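Putative sugar binding protein (PDB 3KEZ) probably binds sugars at the bacterial outer membrane as a calcium-containing member of the SusD family, and so is likely to take part in nutrient capture. Local coordinates at residues A[295-300]-A[367-372]; A[339-344]-A[358-363]. One frame throughout, in Å; residues are numbered along the deposited sequence. Where two conformers were deposited one is given.

Interaction 1 of 2, residues A[295-300]-A[367-372]; sequences KKDPKD and RANPEN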
loop_
_atom_site.group_PDB
_atom_site.type_symbol
_atom_site.label_atom_id
_atom_site.label_comp_id
_atom_site.label_asym_id
_atom_site.label_seq_id
_atom_site.Cartn_x
_atom_site.Cartn_y
_atom_site.Cartn_z
ATOM N N LYS A 295 -10.232 -15.676 14.228
ATOM C CA LYS A 295 -11.111 -16.796 14.461
ATOM C C LYS A 295 -12.098 -16.616 15.619
ATOM O O LYS A 295 -12.946 -17.495 15.832
ATOM C CB LYS A 295 -10.311 -18.087 14.582
ATOM C CG LYS A 295 -9.580 -18.332 15.869
ATOM C CD LYS A 295 -8.673 -19.588 15.661
ATOM C CE LYS A 295 -8.800 -20.615 16.753
ATOM N NZ LYS A 295 -7.625 -20.652 17.681
ATOM N N LYS A 296 -12.034 -15.491 16.336
ATOM C CA LYS A 296 -13.067 -15.154 17.318
ATOM C C LYS A 296 -14.469 -15.340 16.711
ATOM O O LYS A 296 -15.358 -15.859 17.386
ATOM C CB LYS A 296 -12.902 -13.741 17.870
ATOM C CG LYS A 296 -13.835 -13.399 19.026
ATOM N N ASP A 297 -14.654 -14.939 15.446
ATOM C CA ASP A 297 -15.846 -15.313 14.674
ATOM C C ASP A 297 -15.474 -16.413 13.672
ATOM O O ASP A 297 -14.934 -16.110 12.636
ATOM C CB ASP A 297 -16.425 -14.075 13.960
ATOM C CG ASP A 297 -17.637 -14.385 13.100
ATOM O OD1 ASP A 297 -18.124 -15.535 13.116
ATOM O OD2 ASP A 297 -18.103 -13.457 12.407
ATOM N N PRO A 298 -15.790 -17.691 13.980
ATOM C CA PRO A 298 -15.506 -18.776 13.051
ATOM C C PRO A 298 -16.242 -18.676 11.696
ATOM O O PRO A 298 -15.876 -19.398 10.766
ATOM C CB PRO A 298 -15.981 -20.045 13.801
ATOM C CG PRO A 298 -16.324 -19.624 15.138
ATOM C CD PRO A 298 -16.592 -18.165 15.119
ATOM N N LYS A 299 -17.247 -17.825 11.545
ATOM C CA LYS A 299 -17.874 -17.712 10.217
ATOM C C LYS A 299 -17.330 -16.549 9.407
ATOM O O LYS A 299 -17.855 -16.214 8.333
ATOM C CB LYS A 299 -19.381 -17.656 10.349
ATOM C CG LYS A 299 -19.928 -18.978 10.896
ATOM C CD LYS A 299 -21.390 -18.875 11.227
ATOM C CE LYS A 299 -21.908 -20.194 11.715
ATOM N NZ LYS A 299 -21.466 -21.307 10.835
ATOM N N ASP A 300 -16.247 -15.953 9.890
ATOM C CA ASP A 300 -15.645 -14.824 9.206
ATOM C C ASP A 300 -15.088 -15.346 7.887
ATOM O O ASP A 300 -14.230 -16.251 7.875
ATOM C CB ASP A 300 -14.551 -14.171 10.092
ATOM C CG ASP A 300 -14.052 -12.845 9.531
ATOM O OD1 ASP A 300 -13.736 -12.787 8.319
ATOM O OD2 ASP A 300 -14.003 -11.854 10.277
ATOM N N ARG A 367 -20.236 -8.169 4.815
ATOM C CA ARG A 367 -19.626 -9.001 3.762
ATOM C C ARG A 367 -18.774 -10.168 4.356
ATOM O O ARG A 367 -18.762 -11.294 3.826
ATOM C CB ARG A 367 -18.819 -8.107 2.817
ATOM C CG ARG A 367 -18.307 -8.780 1.551
ATOM C CD ARG A 367 -16.926 -9.438 1.721
ATOM N NE ARG A 367 -15.860 -8.512 2.121
ATOM C CZ ARG A 367 -15.251 -7.636 1.324
ATOM N NH1 ARG A 367 -15.576 -7.510 0.029
ATOM N NH2 ARG A 367 -14.302 -6.884 1.838
ATOM N N ALA A 368 -18.099 -9.924 5.466
ATOM C CA ALA A 368 -17.324 -10.985 6.128
ATOM C C ALA A 368 -18.237 -12.025 6.831
ATOM O O ALA A 368 -17.914 -13.206 6.898
ATOM C CB ALA A 368 -16.316 -10.388 7.121
ATOM N N ASN A 369 -19.381 -11.577 7.337
ATOM C CA ASN A 369 -20.355 -12.459 7.966
ATOM C C ASN A 369 -21.690 -11.713 8.033
ATOM O O ASN A 369 -21.842 -10.791 8.836
ATOM C CB ASN A 369 -19.877 -12.846 9.374
ATOM C CG ASN A 369 -20.838 -13.771 10.081
ATOM O OD1 ASN A 369 -21.933 -14.002 9.586
ATOM N ND2 ASN A 369 -20.449 -14.278 11.263
ATOM N N PRO A 370 -22.674 -12.111 7.208
ATOM C CA PRO A 370 -23.917 -11.349 7.190
ATOM C C PRO A 370 -24.737 -11.395 8.471
ATOM O O PRO A 370 -25.649 -10.604 8.616
ATOM C CB PRO A 370 -24.720 -12.001 6.038
ATOM C CG PRO A 370 -24.083 -13.309 5.825
ATOM C CD PRO A 370 -22.628 -13.094 6.115
ATOM N N GLU A 371 -24.443 -12.319 9.379
ATOM C CA GLU A 371 -25.153 -12.362 10.650
ATOM C C GLU A 371 -24.661 -11.309 11.656
ATOM O O GLU A 371 -25.293 -11.078 12.677
ATOM C CB GLU A 371 -25.070 -13.764 11.235
ATOM C CG GLU A 371 -25.802 -14.786 10.375
ATOM C CD GLU A 371 -27.256 -14.429 10.196
ATOM O OE1 GLU A 371 -27.862 -13.947 11.169
ATOM O OE2 GLU A 371 -27.801 -14.635 9.095
ATOM N N ASN A 372 -23.531 -10.662 11.377
ATOM C CA ASN A 372 -22.995 -9.627 12.275
ATOM C C ASN A 372 -23.507 -8.273 11.848
ATOM O O ASN A 372 -23.915 -8.084 10.687
ATOM C CB ASN A 372 -21.466 -9.590 12.266
ATOM C CG ASN A 372 -20.832 -10.833 12.872
ATOM O OD1 ASN A 372 -21.451 -11.518 13.651
ATOM N ND2 ASN A 372 -19.558 -11.106 12.515
#
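Two type I beta turns, each begun by an Asx turn, face one another here, and the carboxylate of Asp-297 joins them by reaching both Asn-369 and Asn-372 through a single oxygen. Asn-369 ND2 meets the syn lone pair of Asp-297 OD2 at 2.7 Å in a nearly straight bond (170°), with the oxygen lying in the plane of the amide. Asn-372 ND2 comes to Asp-297 OD2 from the anti side, out of the carboxylate plane, at 2.8 Å and with a more bent N-H...O angle of 142°. The other oxygen works within its own turn: OD1 of Asp-297 accepts from Lys-299 N at 2.9 Å, the donor standing above the carboxylate plane. Asn-369 does likewise, its OD1 taking Glu-371 N at 3.0 Å, which fixes the rotation of the amide while ND2 points across. With CG anti to the backbone N (chi1 178°), the Asp-297 carboxylate is carried across to the asparagines. Nearer the helix end, Ala-368 CB packs 3.7 Å from OD1 of Asp-300, whose carboxylate is paired with Arg-302. The contact thus ties the C-terminal end of helix 354-368 to the loop between helix 288-295 and strand 306-309, where Ala-368 and Val-301 also share a backbone hydrogen bond.

Interaction 2 of 2, residues A[339-344]-A[358-363]; sequences EAYLNA and VKYLNS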
loop_
_atom_site.group_PDB
_atom_site.type_symbol
_atom_site.label_atom_id
_atom_site.label_comp_id
_atom_site.label_asym_id
_atom_site.label_seq_id
_atom_site.Cartn_x
_atom_site.Cartn_y
_atom_site.Cartn_z
ATOM N N GLU A 339 -10.892 -0.743 0.967
ATOM C CA GLU A 339 -10.153 0.296 1.682
ATOM C C GLU A 339 -10.899 1.646 1.631
ATOM O O GLU A 339 -10.915 2.361 2.653
ATOM C CB GLU A 339 -8.689 0.476 1.229
ATOM C CG GLU A 339 -7.912 1.470 2.151
ATOM C CD GLU A 339 -6.650 2.033 1.563
ATOM O OE1 GLU A 339 -6.208 1.528 0.514
ATOM O OE2 GLU A 339 -6.050 2.968 2.178
ATOM N N ALA A 340 -11.507 2.013 0.503
ATOM C CA ALA A 340 -12.301 3.249 0.505
ATOM C C ALA A 340 -13.371 3.168 1.573
ATOM O O ALA A 340 -13.553 4.145 2.294
ATOM C CB ALA A 340 -12.897 3.619 -0.854
ATOM N N TYR A 341 -14.044 2.022 1.720
ATOM C CA TYR A 341 -15.065 1.880 2.776
ATOM C C TYR A 341 -14.466 2.096 4.177
ATOM O O TYR A 341 -15.040 2.802 4.987
ATOM C CB TYR A 341 -15.766 0.527 2.718
ATOM C CG TYR A 341 -16.934 0.502 1.776
ATOM C CD1 TYR A 341 -16.734 0.373 0.398
ATOM C CD2 TYR A 341 -18.230 0.558 2.252
ATOM C CE1 TYR A 341 -17.817 0.392 -0.481
ATOM C CE2 TYR A 341 -19.310 0.540 1.401
ATOM C CZ TYR A 341 -19.099 0.470 0.030
ATOM O OH TYR A 341 -20.168 0.443 -0.830
ATOM N N LEU A 342 -13.336 1.447 4.456
ATOM C CA LEU A 342 -12.661 1.569 5.754
ATOM C C LEU A 342 -12.113 2.967 6.015
ATOM O O LEU A 342 -12.134 3.450 7.169
ATOM C CB LEU A 342 -11.550 0.527 5.890
ATOM C CG LEU A 342 -12.012 -0.941 5.897
ATOM C CD1 LEU A 342 -10.904 -1.855 5.358
ATOM C CD2 LEU A 342 -12.506 -1.319 7.347
ATOM N N ASN A 343 -11.609 3.620 4.973
ATOM C CA ASN A 343 -11.208 5.024 5.094
ATOM C C ASN A 343 -12.387 5.936 5.425
ATOM O O ASN A 343 -12.270 6.758 6.319
ATOM C CB ASN A 343 -10.482 5.472 3.814
ATOM C CG ASN A 343 -9.142 4.769 3.629
ATOM O OD1 ASN A 343 -8.685 3.998 4.512
ATOM N ND2 ASN A 343 -8.487 5.035 2.481
ATOM N N ALA A 344 -13.535 5.765 4.751
ATOM C CA ALA A 344 -14.733 6.539 5.054
ATOM C C ALA A 344 -15.217 6.285 6.475
ATOM O O ALA A 344 -15.569 7.221 7.177
ATOM C CB ALA A 344 -15.862 6.253 4.047
ATOM N N VAL A 358 -21.031 3.731 11.013
ATOM C CA VAL A 358 -21.767 2.475 11.030
ATOM C C VAL A 358 -22.155 2.038 9.599
ATOM O O VAL A 358 -21.965 0.873 9.265
ATOM C CB VAL A 358 -22.998 2.550 11.926
ATOM C CG1 VAL A 358 -24.003 1.392 11.662
ATOM C CG2 VAL A 358 -22.577 2.590 13.398
ATOM N N LYS A 359 -22.632 2.968 8.763
ATOM C CA LYS A 359 -23.001 2.652 7.377
ATOM C C LYS A 359 -21.828 2.000 6.645
ATOM O O LYS A 359 -21.924 0.875 6.126
ATOM C CB LYS A 359 -23.441 3.919 6.652
ATOM C CG LYS A 359 -23.968 3.678 5.206
ATOM C CD LYS A 359 -24.040 4.997 4.413
ATOM C CE LYS A 359 -23.681 4.809 2.903
ATOM N NZ LYS A 359 -23.888 6.082 2.104
ATOM N N TYR A 360 -20.684 2.677 6.643
ATOM C CA TYR A 360 -19.545 2.188 5.856
ATOM C C TYR A 360 -18.912 0.957 6.486
ATOM O O TYR A 360 -18.581 -0.025 5.792
ATOM C CB TYR A 360 -18.538 3.310 5.614
ATOM C CG TYR A 360 -19.076 4.350 4.650
ATOM C CD1 TYR A 360 -19.218 4.038 3.292
ATOM C CD2 TYR A 360 -19.412 5.638 5.055
ATOM C CE1 TYR A 360 -19.676 4.953 2.391
ATOM C CE2 TYR A 360 -19.904 6.581 4.121
ATOM C CZ TYR A 360 -20.032 6.213 2.799
ATOM O OH TYR A 360 -20.475 7.083 1.824
ATOM N N LEU A 361 -18.803 0.945 7.805
ATOM C CA LEU A 361 -18.177 -0.180 8.434
ATOM C C LEU A 361 -19.023 -1.428 8.287
ATOM O O LEU A 361 -18.478 -2.512 8.116
ATOM C CB LEU A 361 -17.853 0.101 9.889
ATOM C CG LEU A 361 -16.773 -0.823 10.387
ATOM C CD1 LEU A 361 -15.432 -0.444 9.737
ATOM C CD2 LEU A 361 -16.700 -0.757 11.888
ATOM N N ASN A 362 -20.355 -1.255 8.306
ATOM C CA ASN A 362 -21.259 -2.382 8.262
ATOM C C ASN A 362 -21.143 -3.134 6.930
ATOM O O ASN A 362 -21.273 -4.346 6.905
ATOM C CB ASN A 362 -22.715 -1.974 8.558
ATOM C CG ASN A 362 -23.367 -2.855 9.603
ATOM O OD1 ASN A 362 -22.717 -3.690 10.241
ATOM N ND2 ASN A 362 -24.668 -2.673 9.789
ATOM N N SER A 363 -20.847 -2.430 5.852
ATOM C CA SER A 363 -20.657 -3.060 4.563
ATOM C C SER A 363 -19.478 -4.072 4.622
ATOM O O SER A 363 -19.585 -5.173 4.081
ATOM C CB SER A 363 -20.453 -1.987 3.466
ATOM O OG SER A 363 -21.681 -1.324 3.159
#
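The ring of Tyr-341 turns its face to the edge of Tyr-360, an offset edge-to-face pair with centroids 5.8 Å apart and planes at 69°. The nearest ring atoms are Tyr-341 CD2 and Tyr-360 CD1, at 3.8 Å. Ala-344 lays its methyl over one face of the Tyr-360 ring in a CH-pi contact, CB standing 3.8 Å from the centroid; the aliphatic CE of Lys-359 lies over the opposite face. CG of Tyr-360 sits anti to its carbonyl carbon (chi1 -70°), which sets the ring with one edge to Tyr-341 and one face against the Ala-344 methyl. Ser-363 CB closes obliquely on Tyr-341 CE2 at 3.5 Å. Separately, Leu-342 CD2 meets Leu-361 CD1 at 3.9 Å. Both phenol groups are held by helix 212-229, Tyr-341 OH by Glu-227 and Tyr-360 OH by Glu-220. An alanine in place of Tyr-360 lacks the ring and hydroxyl, and would probably leave a gap beside the Ala-344 methyl and the Tyr-341 face, and Glu-220 without its partner. The axes of segments 339-344 and 358-363 come within 8.1 Å at 147°; helices 337-350 and 354-368 thus form a close antiparallel helical hairpin, as in the tetratricopeptide-like helical pairs of SusD proteins.

Helix 354-368 serves both contacts: interaction 2 uses its middle, packed against the preceding helix, and interaction 1 its C-terminal end and the turn that follows. Their centres are about 16 Å apart, and the segments 358-363 and 367-372 are separated by only three residues. Along the chain, interaction 2 is nested inside the loop that interaction 1 closes. The two differ in character: the helix pair is buried and largely apolar across the interface, the turn pair partly buried and polar. Arg-367, the first residue of segment 367-372, forms salt bridges with Glu-254 and Glu-391. Both contacts lie away from the calcium site of Asn-261, Gln-322, Glu-325, Asp-329 and Asn-331.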